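Local coordinates for protein aspergillopepsin-2 heavy chain (Aspergillus niger var. macrosporus, PDB 1Y43) that acts as an acid endopeptidase of the glutamic (G1) family, this chain being the heavy chain of the mature two-chain enzyme, at residues S8-I13 with D39-W44; V148-Q153 with T159-S164. All blocks are in the same frame, centred on the assembly; numbering follows the deposited sequence.

Contact 1: S8-I13 with D39-W44; sequences SAWVGI and DAWYEW
Trp41 turns the edge of its six-membered ring toward the five-membered ring of Trp10, an offset edge-to-face pair with centroids 5.5 Å apart and planes inclined at 64°. The touching edge is the CZ2-CH2 side of the Trp41 benzo ring: its CH2 lies 3.8 Å from Trp10 CB and its CZ2 3.9 Å from Trp10 CD1, which sits at the edge of the Trp41 ring and in its plane. The contact thus takes in both the CB and the pyrrole part of Trp10.

The backbones stand well apart, with Trp10 CA and Tyr42 CA 9.2 Å from each other, because strand 22-32 runs between them and pairs antiparallel with both. Only side chains close the distance. In Trp41 the indole CG is wedged between the backbone N and the carbonyl carbon (chi1 52°), a setting that carries the ring back across the intervening strand; Trp10 adopts the same torsion.

Ser8 adds a lighter touch, its CB 4.5 Å from Trp41 CZ2. Two residues of its own strand frame Trp10 in the ring plane: Ser8 OG at the pyrrole end, and Gly12 CA at the benzo end, 4.0 Å from Trp10 CZ3. The orientation is further fixed by a hydrogen bond from Trp10 NE1 to Glu110 OE1, while an aromatic side chain of another protein chain, probably the light chain of the enzyme, meets the Trp10 ring edge-to-face.

The pair is a case of cross-strand aromatic packing between next-but-one strands, over the strand 22-32 between them. Here the sheet belongs to the concanavalin-like beta-sandwich of G1 peptidases. Gln24, which Trp10 touches, and Glu110, which bonds its indole N-H, are probably the Gln/Glu pair of that family, which would place this contact beside the active site.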
ATOM      1  N   SER B   8       4.624  -3.116   5.307  1.00  5.32           N
ATOM      2  CA  SER B   8       4.262  -1.845   4.699  1.00  6.03           C
ATOM      3  C   SER B   8       2.773  -1.883   4.326  1.00  6.56           C
ATOM      4  O   SER B   8       2.202  -2.962   4.115  1.00  8.20           O
ATOM      5  CB  SER B   8       5.109  -1.595   3.445  1.00  7.08           C
ATOM      6  OG  SER B   8       4.754  -2.506   2.413  1.00 11.16           O
ATOM      7  N   ALA B   9       2.154  -0.716   4.254  1.00  4.48           N
ATOM      8  CA  ALA B   9       0.757  -0.615   3.853  1.00  3.66           C
ATOM      9  C   ALA B   9       0.753   0.492   2.811  1.00  3.42           C
ATOM     10  O   ALA B   9       1.324   1.568   3.035  1.00  3.73           O
ATOM     11  CB  ALA B   9      -0.123  -0.223   5.030  1.00  4.95           C
ATOM     12  N   TRP B  10       0.106   0.242   1.684  1.00  2.43           N
ATOM     13  CA  TRP B  10       0.064   1.228   0.618  1.00  3.18           C
ATOM     14  C   TRP B  10      -1.145   1.063  -0.298  1.00  3.03           C
ATOM     15  O   TRP B  10      -1.852   0.062  -0.228  1.00  3.98           O
ATOM     16  CB  TRP B  10       1.356   1.122  -0.217  1.00  3.07           C
ATOM     17  CG  TRP B  10       1.688  -0.260  -0.705  1.00  3.54           C
ATOM     18  CD1 TRP B  10       2.453  -1.201  -0.062  1.00  3.86           C
ATOM     19  CD2 TRP B  10       1.327  -0.837  -1.970  1.00  4.67           C
ATOM     20  NE1 TRP B  10       2.597  -2.311  -0.853  1.00  5.66           N
ATOM     21  CE2 TRP B  10       1.917  -2.116  -2.028  1.00  4.91           C
ATOM     22  CE3 TRP B  10       0.567  -0.389  -3.058  1.00  5.45           C
ATOM     23  CZ2 TRP B  10       1.776  -2.957  -3.141  1.00  5.98           C
ATOM     24  CZ3 TRP B  10       0.428  -1.232  -4.168  1.00  6.47           C
ATOM     25  CH2 TRP B  10       1.031  -2.498  -4.196  1.00  5.53           C
ATOM     26  N   VAL B  11      -1.412   2.092  -1.101  1.00  3.09           N
ATOM     27  CA  VAL B  11      -2.458   2.017  -2.115  1.00  3.11           C
ATOM     28  C   VAL B  11      -1.721   2.239  -3.430  1.00  3.56           C
ATOM     29  O   VAL B  11      -0.665   2.909  -3.474  1.00  4.05           O
ATOM     30  CB  VAL B  11      -3.584   3.085  -1.956  1.00  3.97           C
ATOM     31  CG1 VAL B  11      -4.334   2.857  -0.673  1.00  5.08           C
ATOM     32  CG2 VAL B  11      -3.020   4.498  -2.053  1.00  3.44           C
ATOM     33  N   GLY B  12      -2.241   1.660  -4.493  1.00  3.27           N
ATOM     34  CA  GLY B  12      -1.575   1.826  -5.763  1.00  3.79           C
ATOM     35  C   GLY B  12      -2.384   1.430  -6.971  1.00  3.20           C
ATOM     36  O   GLY B  12      -3.506   0.921  -6.859  1.00  3.89           O
ATOM     37  N   ILE B  13      -1.832   1.774  -8.128  1.00  3.71           N
ATOM     38  CA  ILE B  13      -2.405   1.449  -9.424  1.00  4.13           C
ATOM     39  C   ILE B  13      -1.403   0.521 -10.132  1.00  3.95           C
ATOM     40  O   ILE B  13      -0.198   0.803 -10.166  1.00  3.92           O
ATOM     41  CB  ILE B  13      -2.610   2.725 -10.276  1.00  4.28           C
ATOM     42  CG1 ILE B  13      -3.669   3.618  -9.608  1.00  5.50           C
ATOM     43  CG2 ILE B  13      -3.026   2.361 -11.708  1.00  4.23           C
ATOM     44  CD1 ILE B  13      -3.890   4.963 -10.301  1.00  6.04           C
ATOM     45  N   ASP B  39       8.012   5.356   8.472  1.00  8.95           N
ATOM     46  CA  ASP B  39       8.354   6.315   7.431  1.00  9.84           C
ATOM     47  C   ASP B  39       7.329   6.283   6.302  1.00  8.55           C
ATOM     48  O   ASP B  39       6.640   5.274   6.120  1.00  9.38           O
ATOM     49  CB  ASP B  39       9.787   6.089   6.907  1.00 13.70           C
ATOM     50  CG  ASP B  39       9.881   5.033   5.818  1.00 17.44           C
ATOM     51  OD1 ASP B  39       9.007   4.149   5.724  1.00 21.31           O
ATOM     52  OD2 ASP B  39      10.859   5.082   5.035  1.00 20.17           O
ATOM     53  N   ALA B  40       7.190   7.387   5.582  1.00  6.77           N
ATOM     54  CA  ALA B  40       6.267   7.456   4.456  1.00  5.59           C
ATOM     55  C   ALA B  40       7.128   7.498   3.197  1.00  5.45           C
ATOM     56  O   ALA B  40       8.212   8.087   3.204  1.00  5.97           O
ATOM     57  CB  ALA B  40       5.383   8.698   4.564  1.00  5.66           C
ATOM     58  N   TRP B  41       6.632   6.925   2.109  1.00  4.75           N
ATOM     59  CA  TRP B  41       7.398   6.861   0.869  1.00  5.06           C
ATOM     60  C   TRP B  41       6.503   6.840  -0.367  1.00  5.30           C
ATOM     61  O   TRP B  41       5.287   6.641  -0.257  1.00  4.44           O
ATOM     62  CB  TRP B  41       8.247   5.577   0.879  1.00  5.43           C
ATOM     63  CG  TRP B  41       7.436   4.316   1.164  1.00  5.93           C
ATOM     64  CD1 TRP B  41       7.206   3.751   2.392  1.00  6.44           C
ATOM     65  CD2 TRP B  41       6.672   3.544   0.220  1.00  6.40           C
ATOM     66  NE1 TRP B  41       6.335   2.688   2.269  1.00  7.17           N
ATOM     67  CE2 TRP B  41       5.991   2.539   0.951  1.00  6.61           C
ATOM     68  CE3 TRP B  41       6.486   3.608  -1.171  1.00  7.01           C
ATOM     69  CZ2 TRP B  41       5.142   1.614   0.343  1.00  7.27           C
ATOM     70  CZ3 TRP B  41       5.638   2.682  -1.776  1.00  8.11           C
ATOM     71  CH2 TRP B  41       4.977   1.700  -1.014  1.00  8.08           C
ATOM     72  N   TYR B  42       7.106   7.053  -1.537  1.00  4.67           N
ATOM     73  CA  TYR B  42       6.378   6.993  -2.807  1.00  5.04           C
ATOM     74  C   TYR B  42       7.256   6.232  -3.789  1.00  6.15           C
ATOM     75  O   TYR B  42       8.475   6.149  -3.608  1.00  5.77           O
ATOM     76  CB  TYR B  42       6.071   8.384  -3.382  1.00  6.15           C
ATOM     77  CG  TYR B  42       7.295   9.214  -3.698  1.00  5.89           C
ATOM     78  CD1 TYR B  42       7.970   9.074  -4.915  1.00  6.84           C
ATOM     79  CD2 TYR B  42       7.788  10.127  -2.763  1.00  7.25           C
ATOM     80  CE1 TYR B  42       9.106   9.825  -5.189  1.00  8.28           C
ATOM     81  CE2 TYR B  42       8.918  10.887  -3.019  1.00  8.65           C
ATOM     82  CZ  TYR B  42       9.572  10.730  -4.234  1.00  8.18           C
ATOM     83  OH  TYR B  42      10.696  11.482  -4.483  1.00 12.39           O
ATOM     84  N   GLU B  43       6.644   5.689  -4.832  1.00  5.69           N
ATOM     85  CA  GLU B  43       7.393   4.956  -5.832  1.00  5.65           C
ATOM     86  C   GLU B  43       6.620   4.784  -7.116  1.00  5.64           C
ATOM     87  O   GLU B  43       5.413   4.543  -7.099  1.00  5.85           O
ATOM     88  CB  GLU B  43       7.770   3.560  -5.308  1.00  7.33           C
ATOM     89  CG  GLU B  43       8.459   2.677  -6.365  1.00  8.15           C
ATOM     90  CD  GLU B  43       9.127   1.431  -5.788  1.00  9.15           C
ATOM     91  OE1 GLU B  43       8.779   0.996  -4.668  1.00  9.86           O
ATOM     92  OE2 GLU B  43      10.042   0.914  -6.467  1.00 12.47           O
ATOM     93  N   TRP B  44       7.304   4.994  -8.225  1.00  5.15           N
ATOM     94  CA  TRP B  44       6.715   4.748  -9.523  1.00  5.31           C
ATOM     95  C   TRP B  44       7.626   3.654 -10.097  1.00  6.27           C
ATOM     96  O   TRP B  44       8.638   3.939 -10.751  1.00  5.91           O
ATOM     97  CB  TRP B  44       6.703   5.992 -10.425  1.00  5.23           C
ATOM     98  CG  TRP B  44       5.907   5.783 -11.708  1.00  6.41           C
ATOM     99  CD1 TRP B  44       6.068   4.771 -12.639  1.00  7.86           C
ATOM    100  CD2 TRP B  44       4.812   6.569 -12.177  1.00  5.19           C
ATOM    101  NE1 TRP B  44       5.143   4.890 -13.633  1.00  7.89           N
ATOM    102  CE2 TRP B  44       4.353   5.985 -13.376  1.00  7.74           C
ATOM    103  CE3 TRP B  44       4.162   7.716 -11.691  1.00  5.98           C
ATOM    104  CZ2 TRP B  44       3.272   6.507 -14.106  1.00  7.44           C
ATOM    105  CZ3 TRP B  44       3.090   8.231 -12.412  1.00  6.61           C
ATOM    106  CH2 TRP B  44       2.657   7.627 -13.602  1.00  6.60           C
TER

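Contact 2: V148-Q153 with T159-S164; sequences VMDIEQ and TETSVS
Asp150 and Thr159 owe their meeting to their first torsions: Asp150 CG stands anti to its own carbonyl carbon (chi1 -83°), whereas Thr159 OG1 is tucked between its backbone N and carbonyl carbon (chi1 64°). The first directs the carboxylate at the 159-161 backbone, where three donors meet it; the second turns OG1 toward the carboxylate and toward Ile151 N.

Asp150 OD1 takes two of the donors. Thr159 OG1 donates at 2.6 Å to Asp150 OD1, arriving on the anti side and close to the carboxylate plane; Thr161 OG1, 2.8 Å from Asp150 OD1, comes instead from above that plane. The syn lone pair of Asp150 OD2 receives Thr161 N in a longer, bent bond of 3.2 Å. With both oxygens engaged, the group has little freedom to rotate.

Thr159 OG1 works in both directions, because it also accepts Ile151 N at 3.0 Å along a nearly straight line (166°). Thr159 N, by contrast, is buried with no partner in the model. Beyond this polar cluster Val148 runs alongside Thr161 and Val163 in the opposite direction: Val148 CG1 packs on Thr161 CB (3.7 Å), and the methyls Val148 CG2 and Val163 CG1 lie 4.1 Å apart.

An acidic side chain of the other chain, probably the light chain, approaches Asp150 OD2, a proximity that could raise the affinity of the pair for a proton. That chain also forms an antiparallel ladder with residues of 148-153.

The arrangement is that of a beta-hairpin, 147-153 with 156-163, in which side chains replace part of the backbone ladder at the edge of this chain's five-stranded sheet, where the other chain continues it.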
ATOM      1  N   VAL B 148      -9.207 -11.071  -3.366  1.00  7.47           N
ATOM      2  CA  VAL B 148      -8.578 -11.052  -2.052  1.00  7.86           C
ATOM      3  C   VAL B 148      -7.295 -11.859  -2.069  1.00  8.31           C
ATOM      4  O   VAL B 148      -7.273 -12.984  -2.585  1.00  9.17           O
ATOM      5  CB  VAL B 148      -9.551 -11.614  -0.985  1.00  8.02           C
ATOM      6  CG1 VAL B 148      -8.850 -11.771   0.358  1.00  7.85           C
ATOM      7  CG2 VAL B 148     -10.760 -10.692  -0.860  1.00  9.56           C
ATOM      8  N   MET B 149      -6.237 -11.277  -1.519  1.00  8.09           N
ATOM      9  CA  MET B 149      -4.934 -11.925  -1.469  1.00  9.74           C
ATOM     10  C   MET B 149      -4.390 -12.012  -0.053  1.00  7.39           C
ATOM     11  O   MET B 149      -4.651 -11.135   0.774  1.00  5.63           O
ATOM     12  CB  MET B 149      -3.910 -11.155  -2.316  1.00 12.89           C
ATOM     13  CG  MET B 149      -4.056 -11.335  -3.813  1.00 18.96           C
ATOM     14  SD  MET B 149      -2.681 -10.530  -4.629  1.00 27.21           S
ATOM     15  CE  MET B 149      -3.212 -10.649  -6.323  1.00 24.53           C
ATOM     16  N   ASP B 150      -3.658 -13.090   0.224  1.00  7.56           N
ATOM     17  CA  ASP B 150      -3.019 -13.278   1.520  1.00  6.59           C
ATOM     18  C   ASP B 150      -1.626 -13.837   1.335  1.00  6.00           C
ATOM     19  O   ASP B 150      -1.330 -14.456   0.318  1.00  6.49           O
ATOM     20  CB  ASP B 150      -3.843 -14.167   2.446  1.00  8.89           C
ATOM     21  CG  ASP B 150      -4.931 -13.403   3.153  1.00  7.97           C
ATOM     22  OD1 ASP B 150      -4.643 -12.409   3.839  1.00 11.21           O
ATOM     23  OD2 ASP B 150      -6.091 -13.772   2.990  1.00 11.77           O
ATOM     24  N   ILE B 151      -0.777 -13.598   2.327  1.00  6.29           N
ATOM     25  CA  ILE B 151       0.606 -14.042   2.294  1.00  7.12           C
ATOM     26  C   ILE B 151       0.793 -15.458   2.854  1.00  8.72           C
ATOM     27  O   ILE B 151       0.269 -15.809   3.919  1.00  8.11           O
ATOM     28  CB  ILE B 151       1.535 -13.052   3.056  1.00  6.35           C
ATOM     29  CG1 ILE B 151       1.527 -11.690   2.367  1.00  6.38           C
ATOM     30  CG2 ILE B 151       2.964 -13.595   3.136  1.00  6.20           C
ATOM     31  CD1 ILE B 151       2.250 -10.590   3.138  1.00  6.72           C
ATOM     32  N   GLU B 152       1.562 -16.253   2.125  1.00 10.57           N
ATOM     33  CA  GLU B 152       1.873 -17.615   2.517  1.00 14.45           C
ATOM     34  C   GLU B 152       3.354 -17.832   2.203  1.00 15.00           C
ATOM     35  O   GLU B 152       3.769 -17.675   1.055  1.00 15.00           O
ATOM     36  CB  GLU B 152       1.006 -18.573   1.718  1.00 16.66           C
ATOM     37  CG  GLU B 152       1.245 -20.036   1.982  1.00 21.69           C
ATOM     38  CD  GLU B 152       0.391 -20.880   1.063  1.00 24.45           C
ATOM     39  OE1 GLU B 152       0.822 -21.121  -0.085  1.00 27.39           O
ATOM     40  OE2 GLU B 152      -0.732 -21.255   1.462  1.00 25.37           O
ATOM     41  N   GLN B 153       4.149 -18.102   3.238  1.00 15.91           N
ATOM     42  CA  GLN B 153       5.586 -18.337   3.094  1.00 18.27           C
ATOM     43  C   GLN B 153       6.009 -19.538   3.891  1.00 20.72           C
ATOM     44  O   GLN B 153       5.543 -19.733   5.008  1.00 21.90           O
ATOM     45  CB  GLN B 153       6.384 -17.176   3.641  1.00 16.94           C
ATOM     46  CG  GLN B 153       6.319 -15.931   2.842  1.00 16.05           C
ATOM     47  CD  GLN B 153       6.893 -14.772   3.609  1.00 16.31           C
ATOM     48  OE1 GLN B 153       7.462 -14.944   4.687  1.00 15.93           O
ATOM     49  NE2 GLN B 153       6.722 -13.577   3.077  1.00 15.40           N
ATOM     50  N   THR B 159      -1.338 -14.072   6.920  1.00  6.87           N
ATOM     51  CA  THR B 159      -2.389 -13.056   6.970  1.00  6.78           C
ATOM     52  C   THR B 159      -3.758 -13.617   6.611  1.00  7.84           C
ATOM     53  O   THR B 159      -3.869 -14.668   5.964  1.00  8.44           O
ATOM     54  CB  THR B 159      -2.126 -11.868   5.975  1.00  6.30           C
ATOM     55  OG1 THR B 159      -2.145 -12.346   4.623  1.00  5.90           O
ATOM     56  CG2 THR B 159      -0.788 -11.200   6.246  1.00  5.48           C
ATOM     57  N   GLU B 160      -4.786 -12.900   7.047  1.00  7.72           N
ATOM     58  CA  GLU B 160      -6.175 -13.201   6.742  1.00  9.76           C
ATOM     59  C   GLU B 160      -6.785 -11.850   6.352  1.00  8.56           C
ATOM     60  O   GLU B 160      -6.725 -10.884   7.119  1.00  8.38           O
ATOM     61  CB  GLU B 160      -6.908 -13.786   7.952  1.00 13.71           C
ATOM     62  CG  GLU B 160      -6.638 -15.266   8.167  1.00 23.03           C
ATOM     63  CD  GLU B 160      -7.214 -15.790   9.481  1.00 27.96           C
ATOM     64  OE1 GLU B 160      -8.010 -15.050  10.129  1.00 31.84           O
ATOM     65  OE2 GLU B 160      -6.857 -16.935   9.883  1.00 31.03           O
ATOM     66  N   THR B 161      -7.371 -11.788   5.166  1.00  7.54           N
ATOM     67  CA  THR B 161      -7.942 -10.551   4.674  1.00  7.88           C
ATOM     68  C   THR B 161      -9.447 -10.652   4.485  1.00  8.77           C
ATOM     69  O   THR B 161      -9.959 -11.689   4.068  1.00  9.15           O
ATOM     70  CB  THR B 161      -7.269 -10.163   3.327  1.00  7.90           C
ATOM     71  OG1 THR B 161      -5.884  -9.880   3.557  1.00  8.34           O
ATOM     72  CG2 THR B 161      -7.931  -8.946   2.701  1.00  7.85           C
ATOM     73  N   SER B 162     -10.149  -9.589   4.851  1.00  8.89           N
ATOM     74  CA  SER B 162     -11.599  -9.524   4.685  1.00 11.06           C
ATOM     75  C   SER B 162     -11.929  -8.145   4.095  1.00 11.26           C
ATOM     76  O   SER B 162     -11.242  -7.152   4.373  1.00 10.28           O
ATOM     77  CB  SER B 162     -12.322  -9.745   6.026  1.00 11.36           C
ATOM     78  OG  SER B 162     -11.914  -8.820   7.013  1.00 16.08           O
ATOM     79  N   VAL B 163     -12.933  -8.099   3.230  1.00 11.70           N
ATOM     80  CA  VAL B 163     -13.325  -6.840   2.618  1.00 13.64           C
ATOM     81  C   VAL B 163     -14.804  -6.578   2.858  1.00 14.70           C
ATOM     82  O   VAL B 163     -15.562  -7.496   3.187  1.00 14.24           O
ATOM     83  CB  VAL B 163     -13.040  -6.824   1.078  1.00 15.37           C
ATOM     84  CG1 VAL B 163     -11.562  -7.075   0.811  1.00 15.09           C
ATOM     85  CG2 VAL B 163     -13.888  -7.855   0.358  1.00 16.49           C
ATOM     86  N   SER B 164     -15.186  -5.312   2.794  1.00 15.21           N
ATOM     87  CA  SER B 164     -16.583  -4.930   2.947  1.00 16.21           C
ATOM     88  C   SER B 164     -16.852  -4.017   1.747  1.00 17.06           C
ATOM     89  O   SER B 164     -16.018  -3.921   0.822  1.00 17.15           O
ATOM     90  CB  SER B 164     -16.812  -4.192   4.279  1.00 14.84           C
ATOM     91  OG  SER B 164     -16.303  -2.869   4.245  1.00 13.66           O
TER

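In the fold
The two contacts lie on different strand groups of this chain, contact 1 on strands 4-13 and 35-45 and contact 2 on the hairpin 147-153/156-163; their centres are 18 Å apart and their nearest atoms about 8 Å. Strands that flank 8-13 bridge the gap: Phe121, on strand 117-121, packs against Ile151 and Thr159, and Asp111, on strand 104-114, accepts a hydrogen bond from Gln153. Contact 1 adjoins Gln24 and Glu110, the probable catalytic pair. The other chain, probably the light chain, reaches both places. The centre of contact 1 is about 4 Å, and that of contact 2 about 14 Å, from the centre of the chain. A sulfate ion sits about 5 Å from the Met149 side chain.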